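PDB 5I39: L-amino acid deaminase from Proteus vulgaris, which probably catalyses the oxidative deamination of L-amino acids at the membrane, using a bound flavin-adenine dinucleotide as its redox cofactor. Local coordinates for residues G25-T30 and A189-A194; G69-E74 and I204-A209. All blocks are in the same frame, centred on the assembly; numbering follows the deposited sequence.

Contact 1 (G25-T30 and A189-A194); sequences GFVEGT and ATFVMA. With EDO (1,2-ethanediol), chain C.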
loop_
_atom_site.group_PDB
_atom_site.type_symbol
_atom_site.label_atom_id
_atom_site.label_comp_id
_atom_site.label_asym_id
_atom_site.label_seq_id
_atom_site.Cartn_x
_atom_site.Cartn_y
_atom_site.Cartn_z
ATOM N N GLY A 25 4.143 -7.220 14.969
ATOM C CA GLY A 25 4.773 -6.190 14.143
ATOM C C GLY A 25 6.291 -6.206 14.142
ATOM O O GLY A 25 6.934 -5.165 14.195
ATOM N N PHE A 26 6.856 -7.400 14.046
ATOM C CA PHE A 26 8.303 -7.591 13.961
ATOM C C PHE A 26 8.612 -8.939 13.334
ATOM O O PHE A 26 8.190 -9.979 13.840
ATOM C CB PHE A 26 9.010 -7.484 15.315
ATOM C CG PHE A 26 10.506 -7.618 15.207
ATOM C CD1 PHE A 26 11.284 -6.543 14.785
ATOM C CD2 PHE A 26 11.136 -8.831 15.467
ATOM C CE1 PHE A 26 12.662 -6.668 14.653
ATOM C CE2 PHE A 26 12.513 -8.962 15.338
ATOM C CZ PHE A 26 13.275 -7.880 14.929
ATOM N N VAL A 27 9.348 -8.901 12.231
ATOM C CA VAL A 27 9.852 -10.097 11.576
ATOM C C VAL A 27 11.360 -9.965 11.543
ATOM O O VAL A 27 11.885 -8.977 11.031
ATOM C CB VAL A 27 9.298 -10.220 10.146
ATOM C CG1 VAL A 27 9.962 -11.370 9.398
ATOM C CG2 VAL A 27 7.793 -10.419 10.190
ATOM N N GLU A 28 12.057 -10.954 12.090
ATOM C CA GLU A 28 13.511 -10.902 12.135
ATOM C C GLU A 28 14.094 -11.104 10.741
ATOM O O GLU A 28 13.537 -11.830 9.913
ATOM C CB GLU A 28 14.073 -11.944 13.109
ATOM C CG GLU A 28 15.565 -11.796 13.406
ATOM C CD GLU A 28 15.961 -10.396 13.858
ATOM O OE1 GLU A 28 15.850 -10.105 15.067
ATOM O OE2 GLU A 28 16.383 -9.582 12.999
ATOM N N GLY A 29 15.208 -10.432 10.481
ATOM C CA GLY A 29 15.965 -10.667 9.265
ATOM C C GLY A 29 16.590 -12.052 9.252
ATOM O O GLY A 29 16.711 -12.715 10.284
ATOM N N THR A 30 16.980 -12.488 8.064
ATOM C CA THR A 30 17.724 -13.729 7.889
ATOM C C THR A 30 19.039 -13.656 8.671
ATOM O O THR A 30 19.717 -12.632 8.647
ATOM C CB THR A 30 18.009 -13.959 6.394
ATOM O OG1 THR A 30 16.769 -13.933 5.673
ATOM C CG2 THR A 30 18.721 -15.288 6.147
ATOM N N ALA A 189 -0.416 -7.030 8.052
ATOM C CA ALA A 189 -0.382 -7.475 6.650
ATOM C C ALA A 189 1.021 -7.662 6.070
ATOM O O ALA A 189 1.341 -8.729 5.553
ATOM C CB ALA A 189 -1.194 -6.536 5.775
ATOM N N THR A 190 1.855 -6.634 6.150
ATOM C CA THR A 190 3.177 -6.716 5.524
ATOM C C THR A 190 4.084 -7.690 6.275
ATOM O O THR A 190 4.952 -8.320 5.673
ATOM C CB THR A 190 3.824 -5.333 5.394
ATOM O OG1 THR A 190 2.905 -4.477 4.714
ATOM C CG2 THR A 190 5.124 -5.399 4.594
ATOM N N PHE A 191 3.862 -7.831 7.576
ATOM C CA PHE A 191 4.638 -8.771 8.391
ATOM C C PHE A 191 4.345 -10.211 7.986
ATOM O O PHE A 191 5.264 -11.018 7.856
ATOM C CB PHE A 191 4.382 -8.526 9.878
ATOM C CG PHE A 191 4.719 -7.123 10.302
ATOM C CD1 PHE A 191 6.042 -6.743 10.516
ATOM C CD2 PHE A 191 3.721 -6.162 10.425
ATOM C CE1 PHE A 191 6.355 -5.439 10.873
ATOM C CE2 PHE A 191 4.029 -4.860 10.776
ATOM C CZ PHE A 191 5.346 -4.499 11.006
ATOM N N VAL A 192 3.075 -10.527 7.756
ATOM C CA VAL A 192 2.710 -11.844 7.230
ATOM C C VAL A 192 3.367 -12.072 5.861
ATOM O O VAL A 192 3.900 -13.148 5.598
ATOM C CB VAL A 192 1.175 -12.015 7.178
ATOM C CG1 VAL A 192 0.768 -13.258 6.397
ATOM C CG2 VAL A 192 0.620 -12.097 8.597
HETATM N N MSE A 193 3.357 -11.056 5.004
HETATM C CA MSE A 193 3.968 -11.198 3.676
HETATM C C MSE A 193 5.465 -11.398 3.771
HETATM O O MSE A 193 6.026 -12.183 3.008
HETATM C CB MSE A 193 3.659 -10.015 2.759
HETATM C CG MSE A 193 2.179 -9.791 2.443
HETATM SE SE MSE A 193 1.192 -11.433 1.991
HETATM C CE MSE A 193 2.335 -12.193 0.589
ATOM N N ALA A 194 6.125 -10.711 4.703
ATOM C CA ALA A 194 7.571 -10.885 4.899
ATOM C C ALA A 194 7.937 -12.291 5.376
ATOM O O ALA A 194 8.905 -12.877 4.886
ATOM C CB ALA A 194 8.106 -9.856 5.874
HETATM C C1 EDO C . 7.911 -2.453 12.311
HETATM O O1 EDO C . 7.902 -1.110 12.799
HETATM C C2 EDO C . 9.306 -3.051 12.476
HETATM O O2 EDO C . 9.321 -4.152 13.393
#
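G25 lies with its CA over the phenyl ring of F191, and this glycine-on-ring contact, together with the packing of V27 beside it, carries the meeting of the N-terminal loop with the helix. The CA of G25 sits almost straight above the middle of the ring, 3.5 Å from the centroid and 8° off the normal, a CH-pi contact over the face. Its carbonyl carbon follows toward one side of the ring, with G25 C 3.4 Å from F191 CE1. The positive phi of G25 by itself favours glycine here. In F191, CG is anti to the carbonyl carbon (chi1 -58°), which brings the ring up beside the loop, and chi2 of -78° turns its face to G25.

V27 packs beside the root of the same side chain. Its CG2 branch approaches F191 CB at 3.9 Å and rests 3.5 Å from the carbonyl oxygen F191 O. The two side chains run past each other in opposite directions. The other branch, CG1, makes a looser apolar contact, 4.3 Å from A194 CB, one helical turn further on. No hydrogen bond joins the two segments; the contact is van der Waals and CH-pi packing. An ethanediol, probably from the crystallisation liquor, lies at the ring's edge, its C1 in the plane of F191, and its O2 donates a 2.7 Å hydrogen bond to G25 O.

V27 also packs against E195 and K198, further along helix 189-199, and K198 NZ is hydrogen-bonded to E28 O. The other sides of the helix rest on helices 47-58 and 106-110, through T190 and M193 on the first and V192 and M193 on the second, so 25-30 runs over a helix already packed into the FAD-binding domain.

Contact 2 (G69-E74 and I204-A209); sequences GNIAGE and IYTQCA. With FAD (flavin-adenine dinucleotide), chain B.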
loop_
_atom_site.group_PDB
_atom_site.type_symbol
_atom_site.label_atom_id
_atom_site.label_comp_id
_atom_site.label_asym_id
_atom_site.label_seq_id
_atom_site.Cartn_x
_atom_site.Cartn_y
_atom_site.Cartn_z
ATOM N N GLY A 69 16.816 -0.651 7.847
ATOM C CA GLY A 69 16.270 -0.722 9.200
ATOM C C GLY A 69 15.650 -2.080 9.449
ATOM O O GLY A 69 16.255 -3.110 9.154
ATOM N N ASN A 70 14.442 -2.076 10.008
ATOM C CA ASN A 70 13.676 -3.297 10.232
ATOM C C ASN A 70 12.755 -3.590 9.054
ATOM O O ASN A 70 12.355 -2.690 8.321
ATOM C CB ASN A 70 12.819 -3.164 11.494
ATOM C CG ASN A 70 13.647 -3.037 12.761
ATOM O OD1 ASN A 70 14.746 -3.574 12.854
ATOM N ND2 ASN A 70 13.104 -2.343 13.758
ATOM N N ILE A 71 12.397 -4.858 8.901
ATOM C CA ILE A 71 11.403 -5.267 7.910
ATOM C C ILE A 71 10.089 -4.522 8.157
ATOM O O ILE A 71 9.602 -4.470 9.283
ATOM C CB ILE A 71 11.175 -6.793 7.955
ATOM C CG1 ILE A 71 12.393 -7.503 7.355
ATOM C CG2 ILE A 71 9.909 -7.190 7.202
ATOM C CD1 ILE A 71 12.458 -8.993 7.609
ATOM N N ALA A 72 9.539 -3.934 7.095
ATOM C CA ALA A 72 8.239 -3.260 7.135
ATOM C C ALA A 72 8.185 -2.109 8.151
ATOM O O ALA A 72 7.119 -1.780 8.650
ATOM C CB ALA A 72 7.125 -4.278 7.389
ATOM N N GLY A 73 9.328 -1.479 8.425
ATOM C CA GLY A 73 9.426 -0.457 9.464
ATOM C C GLY A 73 8.944 0.933 9.094
ATOM O O GLY A 73 8.882 1.797 9.965
ATOM N N GLU A 74 8.613 1.169 7.823
ATOM C CA GLU A 74 8.249 2.508 7.362
ATOM C C GLU A 74 6.801 2.513 6.840
ATOM O O GLU A 74 5.898 2.126 7.586
ATOM C CB GLU A 74 9.308 3.025 6.380
ATOM C CG GLU A 74 10.714 3.089 6.983
ATOM C CD GLU A 74 10.894 4.143 8.056
ATOM O OE1 GLU A 74 10.036 5.036 8.186
ATOM O OE2 GLU A 74 11.922 4.091 8.760
ATOM N N ILE A 204 16.421 -11.924 3.646
ATOM C CA ILE A 204 16.190 -10.511 3.941
ATOM C C ILE A 204 17.142 -10.082 5.044
ATOM O O ILE A 204 17.044 -10.562 6.176
ATOM C CB ILE A 204 14.734 -10.234 4.381
ATOM C CG1 ILE A 204 13.749 -10.814 3.355
ATOM C CG2 ILE A 204 14.522 -8.731 4.556
ATOM C CD1 ILE A 204 12.277 -10.641 3.690
ATOM N N TYR A 205 18.049 -9.167 4.716
ATOM C CA TYR A 205 19.068 -8.708 5.661
ATOM C C TYR A 205 18.729 -7.314 6.157
ATOM O O TYR A 205 18.683 -6.361 5.381
ATOM C CB TYR A 205 20.461 -8.796 5.030
ATOM C CG TYR A 205 20.759 -10.233 4.712
ATOM C CD1 TYR A 205 21.290 -11.088 5.677
ATOM C CD2 TYR A 205 20.413 -10.774 3.478
ATOM C CE1 TYR A 205 21.507 -12.428 5.406
ATOM C CE2 TYR A 205 20.617 -12.113 3.198
ATOM C CZ TYR A 205 21.166 -12.937 4.164
ATOM O OH TYR A 205 21.372 -14.266 3.871
ATOM N N THR A 206 18.458 -7.229 7.457
ATOM C CA THR A 206 18.088 -5.985 8.119
ATOM C C THR A 206 19.333 -5.283 8.662
ATOM O O THR A 206 20.418 -5.867 8.721
ATOM C CB THR A 206 17.089 -6.255 9.252
ATOM O OG1 THR A 206 17.622 -7.248 10.133
ATOM C CG2 THR A 206 15.779 -6.755 8.679
ATOM N N GLN A 207 19.173 -4.021 9.052
ATOM C CA GLN A 207 20.306 -3.172 9.456
ATOM C C GLN A 207 21.429 -3.235 8.409
ATOM O O GLN A 207 22.614 -3.344 8.743
ATOM C CB GLN A 207 20.825 -3.571 10.846
ATOM C CG GLN A 207 19.814 -3.394 11.967
ATOM C CD GLN A 207 18.760 -4.487 12.008
ATOM O OE1 GLN A 207 19.075 -5.670 11.882
ATOM N NE2 GLN A 207 17.502 -4.100 12.195
ATOM N N CYS A 208 21.029 -3.176 7.140
ATOM C CA CYS A 208 21.915 -3.434 6.008
ATOM C C CYS A 208 21.520 -2.538 4.837
ATOM O O CYS A 208 20.755 -2.935 3.960
ATOM C CB CYS A 208 21.842 -4.913 5.623
ATOM S SG CYS A 208 22.975 -5.416 4.308
ATOM N N ALA A 209 22.037 -1.315 4.848
ATOM C CA ALA A 209 21.718 -0.325 3.830
ATOM C C ALA A 209 22.499 -0.575 2.554
ATOM O O ALA A 209 23.709 -0.798 2.596
ATOM C CB ALA A 209 22.025 1.070 4.339
HETATM P PA FAD B . 8.229 1.335 2.543
HETATM O O1A FAD B . 8.515 2.687 3.206
HETATM O O2A FAD B . 7.235 0.470 3.294
HETATM O O5B FAD B . 9.546 0.454 2.406
HETATM C C5B FAD B . 10.739 0.935 1.803
HETATM C C4B FAD B . 11.874 0.315 2.596
HETATM O O4B FAD B . 13.120 0.623 1.939
HETATM C C3B FAD B . 11.964 0.889 4.012
HETATM O O3B FAD B . 11.776 -0.153 4.968
HETATM C C2B FAD B . 13.363 1.522 4.033
HETATM O O2B FAD B . 14.006 1.450 5.320
HETATM C C1B FAD B . 14.095 0.750 2.951
HETATM N N9A FAD B . 15.240 1.435 2.343
HETATM C C8A FAD B . 15.258 2.652 1.838
HETATM N N7A FAD B . 16.458 2.957 1.300
HETATM C C5A FAD B . 17.201 1.876 1.494
HETATM C C6A FAD B . 18.577 1.494 1.191
HETATM N N6A FAD B . 19.403 2.358 0.567
HETATM N N1A FAD B . 19.000 0.263 1.541
HETATM C C2A FAD B . 18.184 -0.615 2.141
HETATM N N3A FAD B . 16.919 -0.334 2.473
HETATM C C4A FAD B . 16.410 0.866 2.165
HETATM N N1 FAD B . -1.835 2.463 0.596
HETATM C C2 FAD B . -2.979 1.802 0.391
HETATM O O2 FAD B . -3.028 1.004 -0.562
HETATM N N3 FAD B . -4.053 2.002 1.194
HETATM C C4 FAD B . -4.081 2.866 2.214
HETATM O O4 FAD B . -5.074 2.984 2.918
HETATM C C4X FAD B . -2.871 3.651 2.495
HETATM N N5 FAD B . -2.800 4.596 3.470
HETATM C C5X FAD B . -1.621 5.142 3.787
HETATM C C6 FAD B . -1.476 5.947 4.919
HETATM C C7 FAD B . -0.244 6.473 5.298
HETATM C C7M FAD B . -0.109 7.298 6.558
HETATM C C8 FAD B . 0.944 6.195 4.478
HETATM C C8M FAD B . 2.311 6.710 4.861
HETATM C C9 FAD B . 0.797 5.410 3.333
HETATM C C9A FAD B . -0.432 4.880 2.955
HETATM N N10 FAD B . -0.576 4.094 1.806
HETATM C C10 FAD B . -1.740 3.359 1.595
HETATM C "C1'" FAD B . 0.536 3.870 0.905
HETATM C "C2'" FAD B . 1.330 2.648 1.205
HETATM O "O2'" FAD B . 1.491 2.538 2.615
HETATM C "C3'" FAD B . 2.670 2.797 0.492
HETATM O "O3'" FAD B . 2.487 3.151 -0.905
HETATM C "C4'" FAD B . 3.508 1.541 0.533
HETATM O "O4'" FAD B . 3.607 1.056 1.885
HETATM C "C5'" FAD B . 4.895 1.836 -0.010
HETATM O "O5'" FAD B . 5.644 0.626 0.114
HETATM P P FAD B . 7.241 0.671 -0.155
HETATM O O1P FAD B . 7.737 -0.737 -0.019
HETATM O O2P FAD B . 7.516 1.459 -1.418
HETATM O O3P FAD B . 7.784 1.644 1.027
#
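I71 and I204 meet at about a right angle at the tight end of this contact, I71 CD1 lying 3.7 Å from I204 CG2. T206 extends the apolar patch: its methyl CG2 stands 3.7 Å from I71 CG1, directed there by a first torsion that puts CG2 anti to the carbonyl carbon and OG1 between the backbone N and that carbon (chi1 54°).

Next to this core the two backbones are joined by one hydrogen bond, from Q207 N to G69 O, 3.1 Å long and nearly straight at 172°. N70 to G73 form a type II beta turn, and beyond it E74, with C208 and A209 of the other segment, lines the FAD pocket.

The outer side is looser and polar. Here the side chains of N70 and Q207 cross obliquely, their amide planes 69° apart, with N70 OD1 2.9 Å from Q207 NE2. The bent side chain of Q207 is also held within its own segment, where T206 OG1 donates to Q207 OE1 at 2.8 Å from above the carbonyl plane.

The chemistry is therefore divided: aliphatic carbons of I71, I204 and T206 pack the inner end, a single backbone hydrogen bond links the segments beside it, and the amides gather at the surface, where water could compete for them.

Contacts 1 and 2 lie side by side, their centres 10 Å apart, and I71 belongs to both neighbourhoods: its CG2 packs 3.5 Å from A194 CB, and its CD1 lies 3.5 Å from V27 O. T30 N and I204 O, 2.7 Å apart, make a probable hydrogen bond from the N-terminal loop to edge strand 203-205, which follows helix 189-199 directly. Contact 2 reaches the cofactor: E74 CB comes 3.3 Å from FAD O1A, and A209 CA 3.6 Å from FAD N1A of the adenine. Contact 1 lies farther from the cofactor, the F191 side chain about 9 Å from the FAD and about 7 Å from the side chain of FAD-binding S76.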